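Local coordinates for protein putative methylthioribose-1-phosphate isomerase (Archaeoglobus fulgidus, PDB 1T5O) that probably catalyses the interconversion of methylthioribose-1-phosphate and methylthioribulose-1-phosphate in methionine biosynthesis, at residues R134-Y139 / A319-Y324; V150-N155 / T166-V171; D227-G232 / I259-A264; I245-V250 / D310-E315. All coordinates share one frame; numbering follows the deposited sequence.

In the fold
Interactions 2 and 3 lie in the interior of the Rossmann-like domain and are buried. Strands 149-152 and 228-231 are neighbours in its sheet, and Leu151 N bonds to Lys228 O between the two contacts. Interaction 3 is a ladder of backbone hydrogen bonds. Interaction 2 is loose van der Waals packing of a helix on the sheet. Interaction 1 shares that sheet: strand 319-322 lies beside strand 261-264 of interaction 3. It is only partly buried and uses a water. Interaction 4 is also buried, but its main bonds run to a carboxylate. Its helix packs on the Val229, Val231 and Phe261 side chains of interaction 3, and it reaches the second subunit.

Interaction 1: residues R134-Y139 / A319-Y324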
loop_
_atom_site.group_PDB
_atom_site.type_symbol
_atom_site.label_atom_id
_atom_site.label_comp_id
_atom_site.label_asym_id
_atom_site.label_seq_id
_atom_site.Cartn_x
_atom_site.Cartn_y
_atom_site.Cartn_z
ATOM N N ARG A 134 16.298 7.287 -24.754
ATOM C CA ARG A 134 16.510 8.726 -24.966
ATOM C C ARG A 134 15.558 9.239 -26.060
ATOM O O ARG A 134 15.011 10.341 -25.967
ATOM C CB ARG A 134 17.953 9.030 -25.409
ATOM C CG ARG A 134 19.054 8.849 -24.359
ATOM C CD ARG A 134 20.304 9.505 -24.938
ATOM N NE ARG A 134 21.582 9.037 -24.422
ATOM C CZ ARG A 134 22.574 8.619 -25.207
ATOM N NH1 ARG A 134 22.421 8.611 -26.524
ATOM N NH2 ARG A 134 23.712 8.204 -24.682
ATOM N N LYS A 135 15.377 8.449 -27.115
ATOM C CA LYS A 135 14.488 8.869 -28.207
ATOM C C LYS A 135 13.040 8.929 -27.659
ATOM O O LYS A 135 12.306 9.901 -27.893
ATOM C CB LYS A 135 14.591 7.878 -29.377
ATOM C CG LYS A 135 13.753 8.286 -30.561
ATOM C CD LYS A 135 14.133 7.534 -31.828
ATOM C CE LYS A 135 13.775 8.356 -33.071
ATOM N NZ LYS A 135 13.999 7.547 -34.314
ATOM N N MET A 136 12.651 7.877 -26.933
ATOM C CA MET A 136 11.318 7.799 -26.307
ATOM C C MET A 136 11.147 8.994 -25.360
ATOM O O MET A 136 10.085 9.634 -25.299
ATOM C CB MET A 136 11.192 6.502 -25.498
ATOM C CG MET A 136 9.892 6.360 -24.739
ATOM S SD MET A 136 9.987 4.920 -23.618
ATOM C CE MET A 136 10.200 3.705 -24.729
ATOM N N GLY A 137 12.208 9.276 -24.615
ATOM C CA GLY A 137 12.210 10.387 -23.688
ATOM C C GLY A 137 11.944 11.739 -24.345
ATOM O O GLY A 137 11.159 12.545 -23.809
ATOM N N GLU A 138 12.616 11.997 -25.471
ATOM C CA GLU A 138 12.458 13.240 -26.218
ATOM C C GLU A 138 11.017 13.391 -26.696
ATOM O O GLU A 138 10.457 14.480 -26.639
ATOM C CB GLU A 138 13.397 13.265 -27.428
ATOM C CG GLU A 138 14.858 13.381 -27.059
ATOM C CD GLU A 138 15.425 14.779 -27.272
ATOM O OE1 GLU A 138 14.953 15.754 -26.627
ATOM O OE2 GLU A 138 16.366 14.895 -28.102
ATOM N N TYR A 139 10.439 12.306 -27.197
ATOM C CA TYR A 139 9.045 12.327 -27.639
ATOM C C TYR A 139 8.145 12.603 -26.445
ATOM O O TYR A 139 7.261 13.435 -26.527
ATOM C CB TYR A 139 8.648 10.999 -28.252
ATOM C CG TYR A 139 9.111 10.799 -29.651
ATOM C CD1 TYR A 139 9.853 9.661 -30.003
ATOM C CD2 TYR A 139 8.740 11.687 -30.663
ATOM C CE1 TYR A 139 10.202 9.414 -31.333
ATOM C CE2 TYR A 139 9.090 11.441 -31.997
ATOM C CZ TYR A 139 9.819 10.299 -32.319
ATOM O OH TYR A 139 10.161 10.032 -33.636
ATOM N N ALA A 319 -2.241 8.527 -23.706
ATOM C CA ALA A 319 -1.367 8.309 -24.841
ATOM C C ALA A 319 -0.259 7.350 -24.449
ATOM O O ALA A 319 0.085 7.235 -23.269
ATOM C CB ALA A 319 -0.754 9.671 -25.323
ATOM N N LEU A 320 0.301 6.678 -25.452
ATOM C CA LEU A 320 1.415 5.767 -25.266
ATOM C C LEU A 320 2.659 6.535 -25.766
ATOM O O LEU A 320 2.626 7.156 -26.816
ATOM C CB LEU A 320 1.191 4.490 -26.104
ATOM C CG LEU A 320 -0.096 3.711 -25.800
ATOM C CD1 LEU A 320 -0.319 2.621 -26.839
ATOM C CD2 LEU A 320 -0.023 3.110 -24.391
ATOM N N ILE A 321 3.739 6.511 -24.991
ATOM C CA ILE A 321 4.970 7.175 -25.375
ATOM C C ILE A 321 5.964 6.081 -25.748
ATOM O O ILE A 321 6.397 5.332 -24.881
ATOM C CB ILE A 321 5.566 7.989 -24.204
ATOM C CG1 ILE A 321 4.552 9.015 -23.691
ATOM C CG2 ILE A 321 6.831 8.706 -24.680
ATOM C CD1 ILE A 321 4.980 9.677 -22.367
ATOM N N THR A 322 6.343 6.017 -27.019
ATOM C CA THR A 322 7.267 4.978 -27.510
ATOM C C THR A 322 8.479 5.611 -28.214
ATOM O O THR A 322 8.522 6.827 -28.372
ATOM C CB THR A 322 6.528 4.051 -28.527
ATOM O OG1 THR A 322 6.423 4.704 -29.804
ATOM C CG2 THR A 322 5.110 3.711 -28.005
ATOM N N GLU A 323 9.452 4.803 -28.640
ATOM C CA GLU A 323 10.625 5.356 -29.328
ATOM C C GLU A 323 10.272 5.691 -30.780
ATOM O O GLU A 323 11.087 6.246 -31.531
ATOM C CB GLU A 323 11.815 4.380 -29.288
ATOM C CG GLU A 323 11.740 3.183 -30.254
ATOM C CD GLU A 323 10.984 2.006 -29.661
ATOM O OE1 GLU A 323 9.920 2.222 -29.033
ATOM O OE2 GLU A 323 11.449 0.858 -29.846
ATOM N N TYR A 324 9.049 5.349 -31.167
ATOM C CA TYR A 324 8.550 5.621 -32.511
ATOM C C TYR A 324 7.660 6.858 -32.485
ATOM O O TYR A 324 7.185 7.320 -33.531
ATOM C CB TYR A 324 7.737 4.430 -33.033
ATOM C CG TYR A 324 8.583 3.284 -33.523
ATOM C CD1 TYR A 324 8.772 3.078 -34.889
ATOM C CD2 TYR A 324 9.190 2.403 -32.626
ATOM C CE1 TYR A 324 9.545 2.003 -35.360
ATOM C CE2 TYR A 324 9.971 1.339 -33.075
ATOM C CZ TYR A 324 10.143 1.140 -34.450
ATOM O OH TYR A 324 10.907 0.086 -34.916
HETATM O O HOH W 1 12.627 4.877 -33.605
#
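Met136 and Ile321 form the apolar part of this contact. The methyl Ile321 CG2 lies 3.9 Å from Met136 CG. It also sits 3.4 Å from Met136 O, so it packs on the helix backbone too. With CG anti to the backbone N (chi1 176°), Met136 sends its chain toward Ile321 O, and SD and CE stay near that carbonyl. Just past the strand the backbones close up, with Met136 CA 3.9 Å from Glu323 CA.

A second group of contacts sets carbon against carbonyl oxygen. Tyr139 CE1 brings the ring edge to Glu323 O at 3.3 Å, with the oxygen near the ring plane. Tyr139 CD1 is 3.5 Å from Thr322 O. The extended chain of Lys135 passes alongside, its CD 3.3 Å from Glu323 O. Were Tyr139 an alanine, a gap would probably open beside these two carbonyls.

The polar link is indirect. Lys135 NZ donates to a water at 3.1 Å, and that water donates to Glu323 O at 2.9 Å. Glu323 OE1 accepts from the backbone N of Lys267. Thr322 OG1 accepts from Tyr324 N in an ST turn and also hydrogen-bonds to Gly325 O.

The contact joins helix 111-141 to strand 319-322 of the Rossmann-like sheet. No direct hydrogen bond crosses it, and the buried Glu323 N has no partner in the model. The contact therefore rests on apolar fit and on carbon atoms set against carbonyls, with a water bridging Lys135 to Glu323 O.

Interaction 2: residues V150-N155 / T166-V171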
loop_
_atom_site.group_PDB
_atom_site.type_symbol
_atom_site.label_atom_id
_atom_site.label_comp_id
_atom_site.label_asym_id
_atom_site.label_seq_id
_atom_site.Cartn_x
_atom_site.Cartn_y
_atom_site.Cartn_z
ATOM N N VAL A 150 4.846 15.238 -11.695
ATOM C CA VAL A 150 4.529 13.932 -12.255
ATOM C C VAL A 150 4.418 12.813 -11.211
ATOM O O VAL A 150 5.334 12.595 -10.444
ATOM C CB VAL A 150 5.602 13.511 -13.316
ATOM C CG1 VAL A 150 5.306 12.096 -13.849
ATOM C CG2 VAL A 150 5.611 14.509 -14.484
ATOM N N LEU A 151 3.277 12.124 -11.176
ATOM C CA LEU A 151 3.114 10.997 -10.257
ATOM C C LEU A 151 3.544 9.755 -11.043
ATOM O O LEU A 151 3.206 9.603 -12.212
ATOM C CB LEU A 151 1.658 10.852 -9.803
ATOM C CG LEU A 151 1.321 9.708 -8.832
ATOM C CD1 LEU A 151 2.526 9.388 -7.996
ATOM C CD2 LEU A 151 0.185 10.096 -7.900
ATOM N N THR A 152 4.337 8.886 -10.430
ATOM C CA THR A 152 4.738 7.694 -11.136
ATOM C C THR A 152 4.465 6.485 -10.251
ATOM O O THR A 152 4.071 6.641 -9.089
ATOM C CB THR A 152 6.231 7.775 -11.573
ATOM O OG1 THR A 152 6.495 6.716 -12.505
ATOM C CG2 THR A 152 7.185 7.700 -10.347
ATOM N N TYR A 153 4.660 5.280 -10.794
ATOM C CA TYR A 153 4.389 4.061 -10.040
ATOM C C TYR A 153 5.480 3.052 -10.347
ATOM O O TYR A 153 6.019 3.031 -11.455
ATOM C CB TYR A 153 3.030 3.483 -10.448
ATOM C CG TYR A 153 2.381 2.697 -9.348
ATOM C CD1 TYR A 153 1.801 3.352 -8.264
ATOM C CD2 TYR A 153 2.346 1.301 -9.385
ATOM C CE1 TYR A 153 1.186 2.639 -7.246
ATOM C CE2 TYR A 153 1.745 0.580 -8.372
ATOM C CZ TYR A 153 1.160 1.260 -7.304
ATOM O OH TYR A 153 0.511 0.577 -6.311
ATOM N N CYS A 154 5.772 2.204 -9.371
ATOM C CA CYS A 154 6.841 1.223 -9.484
ATOM C C CYS A 154 8.200 1.878 -9.777
ATOM O O CYS A 154 8.581 2.866 -9.116
ATOM C CB CYS A 154 6.511 0.138 -10.544
ATOM S SG CYS A 154 7.438 -1.387 -10.178
ATOM N N ASN A 155 8.938 1.360 -10.764
ATOM C CA ASN A 155 10.260 1.918 -11.063
ATOM C C ASN A 155 10.631 1.690 -12.518
ATOM O O ASN A 155 11.345 0.732 -12.845
ATOM C CB ASN A 155 11.306 1.276 -10.139
ATOM C CG ASN A 155 12.735 1.719 -10.453
ATOM O OD1 ASN A 155 13.591 0.882 -10.753
ATOM N ND2 ASN A 155 13.000 3.028 -10.371
ATOM N N THR A 166 12.386 4.457 -18.964
ATOM C CA THR A 166 11.257 4.677 -19.868
ATOM C C THR A 166 10.414 5.827 -19.297
ATOM O O THR A 166 10.571 6.957 -19.729
ATOM C CB THR A 166 10.418 3.403 -20.019
ATOM O OG1 THR A 166 10.055 2.922 -18.719
ATOM C CG2 THR A 166 11.228 2.335 -20.739
ATOM N N ALA A 167 9.549 5.565 -18.318
ATOM C CA ALA A 167 8.735 6.652 -17.732
ATOM C C ALA A 167 9.585 7.765 -17.077
ATOM O O ALA A 167 9.306 8.958 -17.237
ATOM C CB ALA A 167 7.730 6.069 -16.696
ATOM N N LEU A 168 10.604 7.368 -16.324
ATOM C CA LEU A 168 11.497 8.324 -15.673
ATOM C C LEU A 168 12.476 8.903 -16.717
ATOM O O LEU A 168 13.102 9.944 -16.490
ATOM C CB LEU A 168 12.249 7.645 -14.496
ATOM C CG LEU A 168 11.298 7.096 -13.395
ATOM C CD1 LEU A 168 12.126 6.622 -12.181
ATOM C CD2 LEU A 168 10.302 8.213 -12.940
ATOM N N GLY A 169 12.595 8.221 -17.860
ATOM C CA GLY A 169 13.439 8.717 -18.934
ATOM C C GLY A 169 12.747 9.942 -19.535
ATOM O O GLY A 169 13.406 10.880 -20.010
ATOM N N VAL A 170 11.415 9.938 -19.514
ATOM C CA VAL A 170 10.627 11.072 -20.034
ATOM C C VAL A 170 10.823 12.273 -19.108
ATOM O O VAL A 170 10.908 13.426 -19.553
ATOM C CB VAL A 170 9.122 10.719 -20.097
ATOM C CG1 VAL A 170 8.283 11.986 -20.343
ATOM C CG2 VAL A 170 8.873 9.688 -21.226
ATOM N N VAL A 171 10.881 11.999 -17.820
ATOM C CA VAL A 171 11.128 13.034 -16.834
ATOM C C VAL A 171 12.565 13.527 -17.052
ATOM O O VAL A 171 12.787 14.737 -17.128
ATOM C CB VAL A 171 10.974 12.507 -15.386
ATOM C CG1 VAL A 171 11.465 13.550 -14.392
ATOM C CG2 VAL A 171 9.503 12.201 -15.088
#
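Leu168 CG stands anti to its own carbonyl carbon (chi1 -60°), which carries the two methyls out from the helix toward Thr152 and Asn155. Thr152 has OG1 anti to the backbone N (chi1 -168°), and both of its branches face Leu168. The two side chains cross at about a right angle, with Thr152 CG2 4.1 Å from Leu168 CD2. The other methyl, Leu168 CD1, lies 4.1 Å from Asn155 ND2, again at about a right angle. Further along, Val150 CG1 is 4.4 Å from Val171 CG2. Ala167 CB approaches Thr152 OG1 at 4.4 Å.

Strand 149-152, helix 167-176 and strand 182-186 make a beta-alpha-beta unit of the Rossmann-like domain. The helix segment runs nearly antiparallel to the strand segment, at 162°. The polar ends point to other partners. Thr152 OG1 bonds to Ile230 O. Asn155 ND2 bonds to Thr198 OG1 and Glu201 OE2, and its OD1 to Arg45, a predicted substrate-binding residue. Cys154, the predicted transition-state stabiliser, lies in the loop after the strand.

No hydrogen bond joins the two segments. The helix is held here by loose van der Waals packing, mostly through methyl groups, while the polar groups of Thr152 and Asn155 are spent on neighbours near the predicted active site.

Interaction 3: residues D227-G232 / I259-A264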
loop_
_atom_site.group_PDB
_atom_site.type_symbol
_atom_site.label_atom_id
_atom_site.label_comp_id
_atom_site.label_asym_id
_atom_site.label_seq_id
_atom_site.Cartn_x
_atom_site.Cartn_y
_atom_site.Cartn_z
ATOM N N ASP A 227 -0.048 16.899 -11.937
ATOM C CA ASP A 227 -0.362 17.398 -13.283
ATOM C C ASP A 227 -0.469 16.246 -14.275
ATOM O O ASP A 227 -1.263 16.285 -15.197
ATOM C CB ASP A 227 0.725 18.376 -13.753
ATOM C CG ASP A 227 0.765 19.621 -12.907
ATOM O OD1 ASP A 227 -0.220 20.379 -12.933
ATOM O OD2 ASP A 227 1.752 19.824 -12.192
ATOM N N LYS A 228 0.330 15.204 -14.091
ATOM C CA LYS A 228 0.253 14.096 -15.027
ATOM C C LYS A 228 0.770 12.846 -14.363
ATOM O O LYS A 228 1.499 12.904 -13.377
ATOM C CB LYS A 228 1.127 14.343 -16.280
ATOM C CG LYS A 228 1.481 15.799 -16.625
ATOM C CD LYS A 228 1.100 16.055 -18.075
ATOM C CE LYS A 228 1.778 17.264 -18.660
ATOM N NZ LYS A 228 1.062 18.477 -18.378
ATOM N N VAL A 229 0.383 11.710 -14.923
ATOM C CA VAL A 229 0.850 10.432 -14.427
ATOM C C VAL A 229 1.649 9.800 -15.564
ATOM O O VAL A 229 1.219 9.852 -16.715
ATOM C CB VAL A 229 -0.329 9.462 -14.103
ATOM C CG1 VAL A 229 0.233 8.133 -13.631
ATOM C CG2 VAL A 229 -1.254 10.058 -13.027
ATOM N N ILE A 230 2.807 9.229 -15.256
ATOM C CA ILE A 230 3.569 8.507 -16.285
ATOM C C ILE A 230 4.072 7.207 -15.658
ATOM O O ILE A 230 4.760 7.219 -14.636
ATOM C CB ILE A 230 4.818 9.284 -16.851
ATOM C CG1 ILE A 230 4.427 10.682 -17.349
ATOM C CG2 ILE A 230 5.390 8.498 -18.056
ATOM C CD1 ILE A 230 5.639 11.503 -17.938
ATOM N N VAL A 231 3.682 6.088 -16.253
ATOM C CA VAL A 231 4.109 4.790 -15.753
ATOM C C VAL A 231 4.729 4.009 -16.907
ATOM O O VAL A 231 4.667 4.420 -18.075
ATOM C CB VAL A 231 2.923 3.955 -15.177
ATOM C CG1 VAL A 231 2.329 4.672 -13.956
ATOM C CG2 VAL A 231 1.867 3.711 -16.258
ATOM N N GLY A 232 5.365 2.895 -16.578
ATOM C CA GLY A 232 5.944 2.077 -17.628
ATOM C C GLY A 232 4.944 0.961 -17.913
ATOM O O GLY A 232 3.772 1.048 -17.503
ATOM N N ILE A 259 -6.886 13.584 -15.094
ATOM C CA ILE A 259 -5.452 13.789 -15.083
ATOM C C ILE A 259 -4.835 12.926 -16.177
ATOM O O ILE A 259 -5.066 11.736 -16.207
ATOM C CB ILE A 259 -4.876 13.411 -13.721
ATOM C CG1 ILE A 259 -5.518 14.320 -12.672
ATOM C CG2 ILE A 259 -3.361 13.518 -13.744
ATOM C CD1 ILE A 259 -4.827 14.290 -11.328
ATOM N N PRO A 260 -4.051 13.536 -17.097
ATOM C CA PRO A 260 -3.434 12.749 -18.178
ATOM C C PRO A 260 -2.655 11.564 -17.621
ATOM O O PRO A 260 -1.882 11.722 -16.671
ATOM C CB PRO A 260 -2.533 13.776 -18.898
ATOM C CG PRO A 260 -3.318 15.104 -18.694
ATOM C CD PRO A 260 -3.785 14.982 -17.246
ATOM N N PHE A 261 -2.892 10.377 -18.194
ATOM C CA PHE A 261 -2.225 9.148 -17.749
ATOM C C PHE A 261 -1.431 8.586 -18.940
ATOM O O PHE A 261 -1.994 8.165 -19.956
ATOM C CB PHE A 261 -3.281 8.136 -17.256
ATOM C CG PHE A 261 -2.699 6.878 -16.662
ATOM C CD1 PHE A 261 -2.510 6.760 -15.280
ATOM C CD2 PHE A 261 -2.393 5.782 -17.483
ATOM C CE1 PHE A 261 -2.040 5.578 -14.717
ATOM C CE2 PHE A 261 -1.917 4.588 -16.925
ATOM C CZ PHE A 261 -1.741 4.484 -15.547
ATOM N N TYR A 262 -0.115 8.612 -18.821
ATOM C CA TYR A 262 0.740 8.141 -19.904
ATOM C C TYR A 262 1.470 6.854 -19.573
ATOM O O TYR A 262 1.847 6.625 -18.426
ATOM C CB TYR A 262 1.780 9.228 -20.247
ATOM C CG TYR A 262 1.156 10.514 -20.717
ATOM C CD1 TYR A 262 0.363 10.544 -21.869
ATOM C CD2 TYR A 262 1.345 11.710 -19.996
ATOM C CE1 TYR A 262 -0.218 11.717 -22.291
ATOM C CE2 TYR A 262 0.754 12.912 -20.414
ATOM C CZ TYR A 262 -0.018 12.905 -21.556
ATOM O OH TYR A 262 -0.576 14.067 -22.002
ATOM N N VAL A 263 1.653 6.014 -20.586
ATOM C CA VAL A 263 2.402 4.778 -20.413
ATOM C C VAL A 263 3.605 4.872 -21.367
ATOM O O VAL A 263 3.450 5.039 -22.583
ATOM C CB VAL A 263 1.565 3.516 -20.778
ATOM C CG1 VAL A 263 2.467 2.310 -20.705
ATOM C CG2 VAL A 263 0.375 3.349 -19.801
ATOM N N ALA A 264 4.801 4.796 -20.813
ATOM C CA ALA A 264 6.004 4.883 -21.636
ATOM C C ALA A 264 6.532 3.465 -21.855
ATOM O O ALA A 264 6.860 2.770 -20.892
ATOM C CB ALA A 264 7.071 5.753 -20.914
#
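Tyr262 lies on the same face of the sheet as Ile230 and reaches back along strand 228-231. Its CB lies 3.6 Å from Val229 O and 4.2 Å from Ile230 CG1. CG stays near the same carbonyl, and CD2 lies 3.8 Å from Val229 O. CE2 then meets Lys228 CD at 3.9 Å, where the lysine chain comes up to the ring edge in plane. Beyond that point Lys228 NZ leaves for salt bridges with Glu145 and Asp148.

The backbone of Tyr262 is gripped as well. Its N donates to Val229 O at 2.8 Å, and its O accepts from Val231 N. Val229 N to Pro260 O and Ala264 N to Val231 O complete a regular parallel ladder. Strand 228-231, helix 247-256 and strand 261-264 form a beta-alpha-beta crossover of the Rossmann-like sheet, with the small strands 235-237 and 240-244 inserted before the helix.

Phe261 lies on the other face of the sheet, with Val229 and Val231. Its CG is anti to the backbone N (chi1 -175°), which lays the ring along both valines. Phe261 CD1 is 3.5 Å from Val229 CG1, and Phe261 CZ is 3.8 Å from Val231 CG2. An alanine in place of Phe261 is likely to open a gap under helix 247-256, where the ring also touches Thr247 and Ser251. At the far end Val231 CG2 meets Val263 CG2 at 3.9 Å.

Interaction 4: residues I245-V250 / D310-E315; sequences IGTYTV and DPTPLE
Asp310 holds the start of helix 247-256 through two backbone N-H groups. Gly246 N donates to Asp310 OD2 at 2.7 Å, nearly straight at 161°, and comes from above the carboxylate plane. Tyr248 N donates to Asp310 OD1 at 3.0 Å on the syn side, again out of plane. A weak second bond runs from Tyr248 N to OD2. These bonds, at the positive end of a helix, would probably favour the ionised carboxylate.

Gly246 is at the N-cap position, with backbone angles that call for glycine. The strand 309-313 that supplies Asp310 lies at one edge of a three-stranded antiparallel sheet, beside strand 240-244, which leads into the helix. Thr247 OG1 bonds to Lys244 O and Asn243 ND2, both residues being predicted to bind substrate.

Packing continues outward from the carboxylate. Tyr248 CB lies 3.4 Å from Asp310 CG, and Ile245 CG2 is 3.9 Å from OD2 of that aspartate. Tyr248 CA comes within 3.2 Å of Thr312 OG1. Thr247 CG2 meets the same hydroxyl at 3.7 Å. The Tyr248 side chain, its CG anti to the backbone N (chi1 167°), crosses that of Pro313 at about a right angle, Tyr248 CD2 to Pro313 CD 3.6 Å. Its OH bonds to His257 of the second subunit.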
loop_
_atom_site.group_PDB
_atom_site.type_symbol
_atom_site.label_atom_id
_atom_site.label_comp_id
_atom_site.label_asym_id
_atom_site.label_seq_id
_atom_site.Cartn_x
_atom_site.Cartn_y
_atom_site.Cartn_z
ATOM N N ILE A 245 1.189 -4.528 -10.283
ATOM C CA ILE A 245 -0.132 -4.355 -9.640
ATOM C C ILE A 245 -0.252 -3.002 -8.966
ATOM O O ILE A 245 0.660 -2.545 -8.278
ATOM C CB ILE A 245 -0.490 -5.337 -8.473
ATOM C CG1 ILE A 245 0.637 -6.305 -8.259
ATOM C CG2 ILE A 245 -1.936 -5.904 -8.634
ATOM C CD1 ILE A 245 1.638 -5.727 -7.372
ATOM N N GLY A 246 -1.416 -2.389 -9.136
ATOM C CA GLY A 246 -1.659 -1.101 -8.515
ATOM C C GLY A 246 -1.799 -0.044 -9.579
ATOM O O GLY A 246 -2.493 0.955 -9.395
ATOM N N THR A 247 -1.138 -0.278 -10.709
ATOM C CA THR A 247 -1.179 0.665 -11.816
ATOM C C THR A 247 -2.627 0.945 -12.239
ATOM O O THR A 247 -3.007 2.116 -12.428
ATOM C CB THR A 247 -0.374 0.133 -13.037
ATOM O OG1 THR A 247 0.983 -0.082 -12.647
ATOM C CG2 THR A 247 -0.415 1.134 -14.183
ATOM N N TYR A 248 -3.429 -0.106 -12.363
ATOM C CA TYR A 248 -4.831 0.073 -12.766
ATOM C C TYR A 248 -5.557 0.987 -11.774
ATOM O O TYR A 248 -6.302 1.899 -12.183
ATOM C CB TYR A 248 -5.568 -1.286 -12.867
ATOM C CG TYR A 248 -7.080 -1.123 -12.965
ATOM C CD1 TYR A 248 -7.928 -1.578 -11.935
ATOM C CD2 TYR A 248 -7.653 -0.447 -14.043
ATOM C CE1 TYR A 248 -9.324 -1.354 -11.996
ATOM C CE2 TYR A 248 -9.029 -0.216 -14.112
ATOM C CZ TYR A 248 -9.858 -0.680 -13.079
ATOM O OH TYR A 248 -11.216 -0.480 -13.159
ATOM N N THR A 249 -5.336 0.763 -10.481
ATOM C CA THR A 249 -5.968 1.608 -9.466
ATOM C C THR A 249 -5.611 3.060 -9.707
ATOM O O THR A 249 -6.470 3.914 -9.683
ATOM C CB THR A 249 -5.508 1.230 -8.035
ATOM O OG1 THR A 249 -5.885 -0.120 -7.781
ATOM C CG2 THR A 249 -6.194 2.131 -6.967
ATOM N N VAL A 250 -4.329 3.341 -9.890
ATOM C CA VAL A 250 -3.902 4.708 -10.147
ATOM C C VAL A 250 -4.623 5.250 -11.386
ATOM O O VAL A 250 -5.069 6.403 -11.396
ATOM C CB VAL A 250 -2.371 4.804 -10.379
ATOM C CG1 VAL A 250 -1.970 6.297 -10.711
ATOM C CG2 VAL A 250 -1.622 4.309 -9.130
ATOM N N ASP A 310 -1.625 -5.975 -12.955
ATOM C CA ASP A 310 -3.030 -5.779 -13.232
ATOM C C ASP A 310 -3.136 -5.189 -14.638
ATOM O O ASP A 310 -2.158 -4.690 -15.189
ATOM C CB ASP A 310 -3.786 -4.903 -12.186
ATOM C CG ASP A 310 -3.176 -3.511 -11.938
ATOM O OD1 ASP A 310 -2.518 -2.898 -12.809
ATOM O OD2 ASP A 310 -3.425 -3.004 -10.818
ATOM N N PRO A 311 -4.306 -5.307 -15.264
ATOM C CA PRO A 311 -4.504 -4.762 -16.605
ATOM C C PRO A 311 -5.198 -3.397 -16.511
ATOM O O PRO A 311 -6.198 -3.250 -15.820
ATOM C CB PRO A 311 -5.385 -5.802 -17.287
ATOM C CG PRO A 311 -6.167 -6.475 -16.118
ATOM C CD PRO A 311 -5.413 -6.192 -14.842
ATOM N N THR A 312 -4.632 -2.397 -17.166
ATOM C CA THR A 312 -5.230 -1.068 -17.194
ATOM C C THR A 312 -5.875 -0.970 -18.589
ATOM O O THR A 312 -5.173 -1.092 -19.603
ATOM C CB THR A 312 -4.147 0.060 -17.053
ATOM O OG1 THR A 312 -3.594 0.054 -15.729
ATOM C CG2 THR A 312 -4.750 1.419 -17.339
ATOM N N PRO A 313 -7.207 -0.762 -18.662
ATOM C CA PRO A 313 -7.847 -0.656 -19.982
ATOM C C PRO A 313 -7.280 0.549 -20.737
ATOM O O PRO A 313 -6.989 1.595 -20.131
ATOM C CB PRO A 313 -9.332 -0.502 -19.644
ATOM C CG PRO A 313 -9.318 0.184 -18.277
ATOM C CD PRO A 313 -8.169 -0.494 -17.569
ATOM N N LEU A 314 -7.135 0.421 -22.057
ATOM C CA LEU A 314 -6.576 1.520 -22.839
ATOM C C LEU A 314 -7.459 2.761 -22.798
ATOM O O LEU A 314 -7.008 3.857 -23.128
ATOM C CB LEU A 314 -6.322 1.073 -24.283
ATOM C CG LEU A 314 -5.116 0.129 -24.338
ATOM C CD1 LEU A 314 -4.956 -0.399 -25.765
ATOM C CD2 LEU A 314 -3.849 0.864 -23.871
ATOM N N GLU A 315 -8.715 2.583 -22.388
ATOM C CA GLU A 315 -9.638 3.705 -22.274
ATOM C C GLU A 315 -9.140 4.667 -21.177
ATOM O O GLU A 315 -9.515 5.839 -21.146
ATOM C CB GLU A 315 -11.052 3.202 -21.922
ATOM C CG GLU A 315 -12.167 4.029 -22.555
ATOM C CD GLU A 315 -12.846 4.942 -21.556
ATOM O OE1 GLU A 315 -13.306 4.411 -20.513
ATOM O OE2 GLU A 315 -12.931 6.174 -21.809
#